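Local coordinates for protein epidermin decarboxylase (Staphylococcus epidermidis, PDB 1G63) that catalyses the FMN-dependent oxidative decarboxylation of the C-terminal cysteine residue of the epidermin precursor peptide, creating a carbon–carbon double bond, at residues L5-T10 and D30-L35; K109-P114 and D137-S142; S142-K147 and N159-N164. One frame throughout, in Å; residues are numbered along the deposited sequence.

Contact 1 (L5-T10 and D30-L35). With FMN (flavin mononucleotide), chain N.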
loop_
_atom_site.group_PDB
_atom_site.type_symbol
_atom_site.label_atom_id
_atom_site.label_comp_id
_atom_site.label_asym_id
_atom_site.label_seq_id
_atom_site.Cartn_x
_atom_site.Cartn_y
_atom_site.Cartn_z
ATOM N N LEU B 5 23.703 25.866 18.857
ATOM C CA LEU B 5 22.611 26.649 18.301
ATOM C C LEU B 5 21.641 25.773 17.503
ATOM O O LEU B 5 22.053 24.937 16.696
ATOM C CB LEU B 5 23.174 27.760 17.410
ATOM C CG LEU B 5 22.179 28.685 16.694
ATOM C CD1 LEU B 5 22.812 30.040 16.484
ATOM C CD2 LEU B 5 21.745 28.084 15.370
ATOM N N LEU B 6 20.347 25.971 17.741
ATOM C CA LEU B 6 19.314 25.213 17.047
ATOM C C LEU B 6 18.520 26.097 16.096
ATOM O O LEU B 6 18.089 27.190 16.467
ATOM C CB LEU B 6 18.350 24.573 18.049
ATOM C CG LEU B 6 17.077 23.939 17.472
ATOM C CD1 LEU B 6 17.438 22.858 16.461
ATOM C CD2 LEU B 6 16.232 23.361 18.593
ATOM N N ILE B 7 18.348 25.630 14.864
ATOM C CA ILE B 7 17.570 26.371 13.883
ATOM C C ILE B 7 16.227 25.673 13.727
ATOM O O ILE B 7 16.167 24.472 13.470
ATOM C CB ILE B 7 18.228 26.395 12.486
ATOM C CG1 ILE B 7 19.505 27.229 12.510
ATOM C CG2 ILE B 7 17.236 26.964 11.453
ATOM C CD1 ILE B 7 20.237 27.236 11.177
ATOM N N CYS B 8 15.152 26.428 13.908
ATOM C CA CYS B 8 13.808 25.897 13.729
ATOM C C CYS B 8 13.319 26.521 12.427
ATOM O O CYS B 8 12.997 27.707 12.389
ATOM C CB CYS B 8 12.903 26.299 14.903
ATOM S SG CYS B 8 13.277 25.398 16.449
ATOM N N ALA B 9 13.303 25.728 11.359
ATOM C CA ALA B 9 12.882 26.203 10.041
ATOM C C ALA B 9 11.412 25.907 9.747
ATOM O O ALA B 9 10.922 24.804 9.988
ATOM C CB ALA B 9 13.766 25.589 8.962
ATOM N N THR B 10 10.722 26.904 9.209
ATOM C CA THR B 10 9.309 26.776 8.883
ATOM C C THR B 10 9.057 26.898 7.383
ATOM O O THR B 10 9.961 27.257 6.608
ATOM C CB THR B 10 8.470 27.831 9.646
ATOM O OG1 THR B 10 8.796 29.150 9.187
ATOM C CG2 THR B 10 8.747 27.733 11.142
ATOM N N ASP B 30 29.580 26.120 18.419
ATOM C CA ASP B 30 30.084 24.758 18.622
ATOM C C ASP B 30 29.354 23.753 17.754
ATOM O O ASP B 30 29.958 22.889 17.123
ATOM C CB ASP B 30 29.938 24.363 20.092
ATOM C CG ASP B 30 30.765 25.237 21.016
ATOM O OD1 ASP B 30 30.480 25.249 22.231
ATOM O OD2 ASP B 30 31.702 25.907 20.529
ATOM N N GLU B 31 28.038 23.876 17.742
ATOM C CA GLU B 31 27.177 23.014 16.955
ATOM C C GLU B 31 26.023 23.838 16.413
ATOM O O GLU B 31 25.628 24.846 17.005
ATOM C CB GLU B 31 26.612 21.880 17.822
ATOM C CG GLU B 31 27.436 20.610 17.842
ATOM C CD GLU B 31 26.778 19.502 18.648
ATOM O OE1 GLU B 31 25.542 19.349 18.559
ATOM O OE2 GLU B 31 27.493 18.770 19.365
ATOM N N VAL B 32 25.503 23.418 15.269
ATOM C CA VAL B 32 24.352 24.065 14.667
ATOM C C VAL B 32 23.484 22.915 14.176
ATOM O O VAL B 32 23.810 22.230 13.208
ATOM C CB VAL B 32 24.747 25.002 13.516
ATOM C CG1 VAL B 32 25.727 24.318 12.619
ATOM C CG2 VAL B 32 23.505 25.418 12.734
ATOM N N ASN B 33 22.394 22.686 14.898
ATOM C CA ASN B 33 21.464 21.613 14.590
ATOM C C ASN B 33 20.189 22.195 13.989
ATOM O O ASN B 33 19.958 23.404 14.051
ATOM C CB ASN B 33 21.166 20.828 15.865
ATOM C CG ASN B 33 22.431 20.300 16.528
ATOM O OD1 ASN B 33 22.604 20.421 17.733
ATOM N ND2 ASN B 33 23.310 19.710 15.741
ATOM N N ILE B 34 19.352 21.343 13.410
ATOM C CA ILE B 34 18.145 21.849 12.787
ATOM C C ILE B 34 16.892 20.995 13.018
ATOM O O ILE B 34 16.964 19.779 13.203
ATOM C CB ILE B 34 18.410 22.058 11.279
ATOM C CG1 ILE B 34 17.282 22.876 10.654
ATOM C CG2 ILE B 34 18.611 20.718 10.608
ATOM C CD1 ILE B 34 17.683 23.573 9.373
ATOM N N LEU B 35 15.746 21.664 13.020
ATOM C CA LEU B 35 14.450 21.032 13.245
ATOM C C LEU B 35 13.460 21.720 12.291
ATOM O O LEU B 35 13.390 22.942 12.252
ATOM C CB LEU B 35 14.038 21.256 14.709
ATOM C CG LEU B 35 12.881 20.472 15.331
ATOM C CD1 LEU B 35 12.678 20.936 16.772
ATOM C CD2 LEU B 35 11.616 20.686 14.531
HETATM N N1 FMN N . 4.318 31.684 4.715
HETATM C C2 FMN N . 5.132 32.605 5.323
HETATM O O2 FMN N . 4.951 33.026 6.429
HETATM N N3 FMN N . 6.267 33.104 4.602
HETATM C C4 FMN N . 6.615 32.744 3.346
HETATM O O4 FMN N . 7.602 33.258 2.797
HETATM C C4A FMN N . 5.727 31.780 2.683
HETATM N N5 FMN N . 6.004 31.325 1.467
HETATM C C5A FMN N . 5.264 30.302 0.944
HETATM C C6 FMN N . 5.628 29.724 -0.349
HETATM C C7 FMN N . 4.858 28.798 -0.992
HETATM C C7M FMN N . 5.283 28.206 -2.345
HETATM C C8 FMN N . 3.740 28.169 -0.261
HETATM C C8M FMN N . 2.937 27.044 -0.868
HETATM C C9 FMN N . 3.362 28.727 0.956
HETATM C C9A FMN N . 4.074 29.765 1.589
HETATM N N10 FMN N . 3.740 30.355 2.848
HETATM C C10 FMN N . 4.576 31.271 3.476
HETATM C "C1'" FMN N . 2.571 29.860 3.590
HETATM C "C2'" FMN N . 3.026 28.792 4.614
HETATM O "O2'" FMN N . 3.716 27.677 4.046
HETATM C "C3'" FMN N . 1.820 28.267 5.391
HETATM O "O3'" FMN N . 1.218 29.367 6.150
HETATM C "C4'" FMN N . 2.100 27.115 6.346
HETATM O "O4'" FMN N . 0.868 26.571 6.882
HETATM C "C5'" FMN N . 3.041 27.457 7.490
HETATM O "O5'" FMN N . 3.344 26.278 8.265
HETATM P P FMN N . 4.532 26.208 9.315
HETATM O O1P FMN N . 4.313 27.312 10.301
HETATM O O2P FMN N . 5.807 26.307 8.568
HETATM O O3P FMN N . 4.375 24.789 9.972
#

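Contact 2 (K109-P114 and D137-S142)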
loop_
_atom_site.group_PDB
_atom_site.type_symbol
_atom_site.label_atom_id
_atom_site.label_comp_id
_atom_site.label_asym_id
_atom_site.label_seq_id
_atom_site.Cartn_x
_atom_site.Cartn_y
_atom_site.Cartn_z
ATOM N N LYS B 109 15.289 31.472 25.196
ATOM C CA LYS B 109 16.461 31.426 24.311
ATOM C C LYS B 109 16.029 31.613 22.854
ATOM O O LYS B 109 16.800 31.342 21.927
ATOM C CB LYS B 109 17.160 30.066 24.392
ATOM C CG LYS B 109 17.372 29.502 25.768
ATOM C CD LYS B 109 17.951 28.095 25.668
ATOM C CE LYS B 109 18.146 27.485 27.039
ATOM N NZ LYS B 109 18.685 26.117 26.948
ATOM N N LEU B 110 14.803 32.084 22.661
ATOM C CA LEU B 110 14.244 32.239 21.328
ATOM C C LEU B 110 14.526 33.527 20.549
ATOM O O LEU B 110 14.396 34.632 21.070
ATOM C CB LEU B 110 12.731 32.025 21.420
ATOM C CG LEU B 110 11.956 31.540 20.202
ATOM C CD1 LEU B 110 12.534 30.220 19.715
ATOM C CD2 LEU B 110 10.498 31.387 20.586
ATOM N N PHE B 111 14.902 33.360 19.285
ATOM C CA PHE B 111 15.166 34.478 18.379
ATOM C C PHE B 111 14.380 34.244 17.079
ATOM O O PHE B 111 14.625 33.281 16.350
ATOM C CB PHE B 111 16.659 34.586 18.057
ATOM C CG PHE B 111 17.529 34.837 19.263
ATOM C CD1 PHE B 111 17.870 33.792 20.124
ATOM C CD2 PHE B 111 17.998 36.119 19.542
ATOM C CE1 PHE B 111 18.663 34.016 21.240
ATOM C CE2 PHE B 111 18.795 36.358 20.661
ATOM C CZ PHE B 111 19.128 35.300 21.513
ATOM N N ILE B 112 13.440 35.134 16.791
ATOM C CA ILE B 112 12.603 35.004 15.609
ATOM C C ILE B 112 12.960 35.906 14.425
ATOM O O ILE B 112 13.078 37.120 14.575
ATOM C CB ILE B 112 11.127 35.249 15.989
ATOM C CG1 ILE B 112 10.701 34.236 17.055
ATOM C CG2 ILE B 112 10.245 35.172 14.749
ATOM C CD1 ILE B 112 9.297 34.440 17.565
ATOM N N PHE B 113 13.123 35.305 13.247
ATOM C CA PHE B 113 13.434 36.060 12.028
ATOM C C PHE B 113 12.285 35.924 11.026
ATOM O O PHE B 113 12.272 35.028 10.187
ATOM C CB PHE B 113 14.732 35.565 11.388
ATOM C CG PHE B 113 15.941 35.782 12.236
ATOM C CD1 PHE B 113 16.317 34.840 13.197
ATOM C CD2 PHE B 113 16.700 36.941 12.099
ATOM C CE1 PHE B 113 17.433 35.055 14.005
ATOM C CE2 PHE B 113 17.814 37.163 12.901
ATOM C CZ PHE B 113 18.183 36.218 13.856
ATOM N N PRO B 114 11.303 36.824 11.104
ATOM C CA PRO B 114 10.146 36.793 10.206
ATOM C C PRO B 114 10.493 36.849 8.724
ATOM O O PRO B 114 11.405 37.572 8.316
ATOM C CB PRO B 114 9.341 38.022 10.632
ATOM C CG PRO B 114 9.701 38.193 12.074
ATOM C CD PRO B 114 11.187 37.930 12.070
ATOM N N ASP B 137 9.831 39.159 26.382
ATOM C CA ASP B 137 11.210 38.687 26.271
ATOM C C ASP B 137 11.575 37.756 25.132
ATOM O O ASP B 137 12.585 37.054 25.199
ATOM C CB ASP B 137 11.655 38.050 27.591
ATOM C CG ASP B 137 12.131 39.078 28.597
ATOM O OD1 ASP B 137 11.369 40.026 28.892
ATOM O OD2 ASP B 137 13.271 38.938 29.089
ATOM N N VAL B 138 10.759 37.734 24.091
ATOM C CA VAL B 138 11.070 36.909 22.943
ATOM C C VAL B 138 11.645 37.872 21.914
ATOM O O VAL B 138 10.997 38.839 21.527
ATOM C CB VAL B 138 9.812 36.210 22.392
ATOM C CG1 VAL B 138 10.142 35.474 21.105
ATOM C CG2 VAL B 138 9.283 35.237 23.425
ATOM N N LYS B 139 12.882 37.626 21.501
ATOM C CA LYS B 139 13.527 38.493 20.524
ATOM C C LYS B 139 12.964 38.290 19.118
ATOM O O LYS B 139 13.042 37.199 18.546
ATOM C CB LYS B 139 15.042 38.268 20.518
ATOM C CG LYS B 139 15.758 38.743 21.777
ATOM C CD LYS B 139 15.477 37.827 22.966
ATOM C CE LYS B 139 16.218 38.285 24.226
ATOM N NZ LYS B 139 15.771 39.634 24.699
ATOM N N VAL B 140 12.382 39.349 18.576
ATOM C CA VAL B 140 11.814 39.310 17.239
ATOM C C VAL B 140 12.523 40.363 16.394
ATOM O O VAL B 140 12.378 41.557 16.624
ATOM C CB VAL B 140 10.302 39.621 17.256
ATOM C CG1 VAL B 140 9.739 39.501 15.851
ATOM C CG2 VAL B 140 9.585 38.688 18.204
ATOM N N TYR B 141 13.283 39.911 15.413
ATOM C CA TYR B 141 14.037 40.799 14.541
ATOM C C TYR B 141 13.151 41.582 13.555
ATOM O O TYR B 141 12.137 41.078 13.077
ATOM C CB TYR B 141 15.078 39.939 13.819
ATOM C CG TYR B 141 15.912 40.611 12.771
ATOM C CD1 TYR B 141 15.458 40.717 11.455
ATOM C CD2 TYR B 141 17.187 41.089 13.074
ATOM C CE1 TYR B 141 16.262 41.277 10.461
ATOM C CE2 TYR B 141 17.992 41.651 12.095
ATOM C CZ TYR B 141 17.529 41.743 10.790
ATOM O OH TYR B 141 18.327 42.308 9.819
ATOM N N SER B 142 13.509 42.828 13.270
ATOM C CA SER B 142 12.729 43.615 12.315
ATOM C C SER B 142 13.174 43.207 10.920
ATOM O O SER B 142 14.321 43.440 10.538
ATOM C CB SER B 142 12.967 45.114 12.507
ATOM O OG SER B 142 12.403 45.565 13.722
#

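Contact 3 (S142-K147 and N159-N164)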
loop_
_atom_site.group_PDB
_atom_site.type_symbol
_atom_site.label_atom_id
_atom_site.label_comp_id
_atom_site.label_asym_id
_atom_site.label_seq_id
_atom_site.Cartn_x
_atom_site.Cartn_y
_atom_site.Cartn_z
ATOM N N SER B 142 13.509 42.828 13.270
ATOM C CA SER B 142 12.729 43.615 12.315
ATOM C C SER B 142 13.174 43.207 10.920
ATOM O O SER B 142 14.321 43.440 10.538
ATOM C CB SER B 142 12.967 45.114 12.507
ATOM O OG SER B 142 12.403 45.565 13.722
ATOM N N PRO B 143 12.273 42.586 10.145
ATOM C CA PRO B 143 12.526 42.117 8.777
ATOM C C PRO B 143 13.214 43.150 7.894
ATOM O O PRO B 143 12.862 44.328 7.917
ATOM C CB PRO B 143 11.125 41.793 8.258
ATOM C CG PRO B 143 10.404 41.374 9.484
ATOM C CD PRO B 143 10.861 42.383 10.509
ATOM N N ASP B 144 14.189 42.703 7.112
ATOM C CA ASP B 144 14.895 43.594 6.201
ATOM C C ASP B 144 13.962 43.859 5.021
ATOM O O ASP B 144 13.059 43.060 4.748
ATOM C CB ASP B 144 16.206 42.948 5.726
ATOM C CG ASP B 144 17.217 42.803 6.849
ATOM O OD1 ASP B 144 17.554 43.830 7.469
ATOM O OD2 ASP B 144 17.672 41.674 7.118
ATOM N N MET B 145 14.171 44.981 4.337
ATOM C CA MET B 145 13.329 45.353 3.203
ATOM C C MET B 145 14.062 46.216 2.173
ATOM O O MET B 145 14.680 47.230 2.516
ATOM C CB MET B 145 12.094 46.112 3.701
ATOM C CG MET B 145 11.350 45.421 4.834
ATOM S SD MET B 145 9.761 46.162 5.161
ATOM C CE MET B 145 10.208 47.447 6.318
ATOM N N ASN B 146 13.999 45.812 0.910
ATOM C CA ASN B 146 14.636 46.583 -0.148
ATOM C C ASN B 146 13.620 46.798 -1.268
ATOM O O ASN B 146 12.558 46.180 -1.270
ATOM C CB ASN B 146 15.885 45.860 -0.676
ATOM C CG ASN B 146 15.558 44.751 -1.667
ATOM O OD1 ASN B 146 14.850 43.797 -1.344
ATOM N ND2 ASN B 146 16.084 44.872 -2.882
ATOM N N LYS B 147 13.939 47.687 -2.204
ATOM C CA LYS B 147 13.043 47.973 -3.320
ATOM C C LYS B 147 13.425 47.098 -4.505
ATOM O O LYS B 147 14.403 47.364 -5.206
ATOM C CB LYS B 147 13.131 49.454 -3.684
ATOM C CG LYS B 147 12.944 50.358 -2.481
ATOM C CD LYS B 147 11.577 50.136 -1.849
ATOM C CE LYS B 147 11.580 50.483 -0.364
ATOM N NZ LYS B 147 11.889 51.910 -0.104
ATOM N N ASN B 159 9.687 45.166 -0.439
ATOM C CA ASN B 159 9.615 43.738 -0.158
ATOM C C ASN B 159 10.526 43.361 1.009
ATOM O O ASN B 159 11.620 43.909 1.136
ATOM C CB ASN B 159 10.034 42.954 -1.408
ATOM C CG ASN B 159 8.925 42.877 -2.456
ATOM O OD1 ASN B 159 9.174 43.022 -3.659
ATOM N ND2 ASN B 159 7.698 42.628 -2.004
ATOM N N ILE B 160 10.083 42.439 1.866
ATOM C CA ILE B 160 10.931 42.025 2.978
ATOM C C ILE B 160 11.945 41.027 2.404
ATOM O O ILE B 160 11.657 40.316 1.441
ATOM C CB ILE B 160 10.112 41.382 4.171
ATOM C CG1 ILE B 160 9.951 39.885 3.969
ATOM C CG2 ILE B 160 8.745 42.047 4.324
ATOM C CD1 ILE B 160 10.954 39.079 4.730
ATOM N N THR B 161 13.143 41.002 2.968
ATOM C CA THR B 161 14.176 40.099 2.484
ATOM C C THR B 161 14.786 39.275 3.605
ATOM O O THR B 161 14.561 39.536 4.779
ATOM C CB THR B 161 15.320 40.874 1.796
ATOM O OG1 THR B 161 15.934 41.762 2.738
ATOM C CG2 THR B 161 14.788 41.677 0.629
ATOM N N MET B 162 15.570 38.276 3.228
ATOM C CA MET B 162 16.230 37.426 4.205
ATOM C C MET B 162 17.390 38.165 4.887
ATOM O O MET B 162 18.086 38.975 4.267
ATOM C CB MET B 162 16.731 36.140 3.525
ATOM C CG MET B 162 15.622 35.119 3.196
ATOM S SD MET B 162 15.025 34.125 4.616
ATOM C CE MET B 162 14.114 35.267 5.403
ATOM N N PRO B 163 17.607 37.891 6.182
ATOM C CA PRO B 163 18.678 38.525 6.955
ATOM C C PRO B 163 20.074 38.073 6.512
ATOM O O PRO B 163 20.299 36.891 6.256
ATOM C CB PRO B 163 18.399 38.071 8.390
ATOM C CG PRO B 163 16.989 37.541 8.365
ATOM C CD PRO B 163 16.876 36.921 7.012
ATOM N N ASN B 164 21.005 39.017 6.432
ATOM C CA ASN B 164 22.389 38.712 6.084
ATOM C C ASN B 164 22.928 37.935 7.300
ATOM O O ASN B 164 22.433 38.114 8.412
ATOM C CB ASN B 164 23.149 40.031 5.867
ATOM C CG ASN B 164 24.649 39.837 5.722
ATOM O OD1 ASN B 164 25.366 39.642 6.713
ATOM N ND2 ASN B 164 25.138 39.890 4.481
HETATM O O HOH W 1 15.212 39.926 7.274
#

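Contact 1 (L5-T10 and D30-L35)
Leu5 O is gripped twice from the neighbouring strand: Asn33 N donates to it at 2.9 Å, and Val32 CA brings a C-H to within 3.2 Å of the same Leu5 O. Ile7 O repeats the scheme two residues on, taking the N-H of Leu35 and the CA-H of Ile34. In the other direction Leu5, Ile7 and Ala9 donate their N-H groups to Glu31 O, Asn33 O and Leu35 O. This is regular parallel pairing of 5-9 with 32-35, the two strands of a beta-alpha-beta unit joined through helix 18-25 in the Rossmann-like fold.

On one face Val32 CG2 serves two neighbours, standing 4.1 Å from Leu5 CD2 and equally close to Ile7 CD1. Branched Ile34 turns CG1 anti to its backbone nitrogen (chi1 -167°), which lays CG1 over Ile7 O at 3.4 Å and lets CD1 reach Ile7 CG2 at 4.0 Å. Leu6 works on the other face, its CD1 lying 3.5 Å from Asn33 O and also touching Leu35 CB. That face also holds Cys8 and the polar Asn33, whose OD1 takes a hydrogen bond from His74 NE2.

Beyond the strand end Thr10 sets CB 3.3 Å from FMN O2P, while its OG1 bonds to Pro81 O. Five direct backbone bonds thus satisfy the buried N-H and C=O groups between the strands, the Leu5, Ile7, Val32 and Ile34 face is wholly aliphatic, and strand 5-9 delivers the loop at Thr10 to the cofactor phosphate.

Contact 2 (K109-P114 and D137-S142)
Different first torsions bring Phe113 and Tyr141 together: Tyr141 CG lies anti to its backbone nitrogen (chi1 175°), whereas Phe113 CG stands anti to its carbonyl carbon (chi1 -64°). Their rings meet obliquely, planes 40° apart, with Phe113 CD2 at 3.8 Å from Tyr141 CG. Tyr141 CB also rests 3.5 Å from Ile112 O, the carbonyl that accepts Tyr141 N. Phe111 and Lys139 lie side by side, Lys139 CB 3.8 Å from Phe111 CD2 and its CG near Phe111 CE2. A lysine suits the exposed outermost strand, because its methylenes pack on the ring while its amine leads away.

The backbone pairing is short and parallel. Ile112 N reaches Lys139 O at 2.7 Å in an almost straight bond, but Lys139 N to Leu110 O is weak. The CA atoms are close only at Phe111-Lys139 (4.8 Å) and Ile112-Val140 (4.7 Å), and stand wider at both ends. Across the sheet from the rings, Ile112 CD1 packs on Val138 CG1 at 3.8 Å, and Pro114 CG meets Val140 CG1.

Strand 139-140 is the outermost on this side of the chain's parallel sheet, while 110-114 is bonded on its far side to strand 76-82. Helix 165-172 covers the aromatic face, Phe171 meeting Tyr141 edge-to-face; helices 84-91 and 124-134 cover the aliphatic one.

Contact 3 (S142-K147 and N159-N164)
Asp144 and Thr161 form the close part of this hairpin contact, with Asp144 O taking Thr161 N at 2.7 Å. The donor stands well above the carbonyl plane, 52° out of it, and Ile160 CA makes a CA-H...O contact of 3.0 Å with Asp144 O. Here the strands pinch, Met145 and Ile160 coming to 4.1 Å between their CA atoms. Pro143, a rigid ring just ahead of Asp144, adds an apolar touch of its CB on Ile160 CB.

A water completes this end. It accepts from Asp144 N and donates to Asp144 OD2 and, at 2.6 Å, to Thr161 O, joining the strands where their direct bonds stop. With chi1 at -68°, the Asp144 carboxylate lies beside its own backbone nitrogen, and both can hold that water; OD2 also comes 3.3 Å from Pro163 CA and makes a weak hydrogen bond with Tyr141 OH.

Toward the outer end the pairing is backbone-led: Asn146 N to Asn159 O 3.1 Å and Asn159 N to Asn146 O 3.2 Å. Met145 rests CG on Ile160 CA while SD and CE run on to the surface.

Asn164 then caps helix 165-172 through Glu166 N. With few apolar contacts and a water bridge, the hairpin base is held mainly by backbone polar bonding at the surface.

How the contacts relate
Contacts 1 and 2 are buried in the same parallel sheet, contact 1 between an inner strand pair and contact 2 at its edge, with strand 76-82 between 5-9 and 110-114. Contact 3 is a surface contact in a separate antiparallel hairpin. It follows contact 2 in the chain, sharing Ser142, and the two pack where Pro114 meets Pro143 and Phe113 meets Pro163; contact 1 touches neither. Chemistry follows place: mostly aliphatic with even backbone bonding inside; at the edge one aliphatic face and one of rings and a lysine; then carboxylate, amides and water on the hairpin. Thr10 of contact 1 nears the FMN phosphate, and the side chain of Ile160 in contact 3 lies about 7 Å from the same FMN.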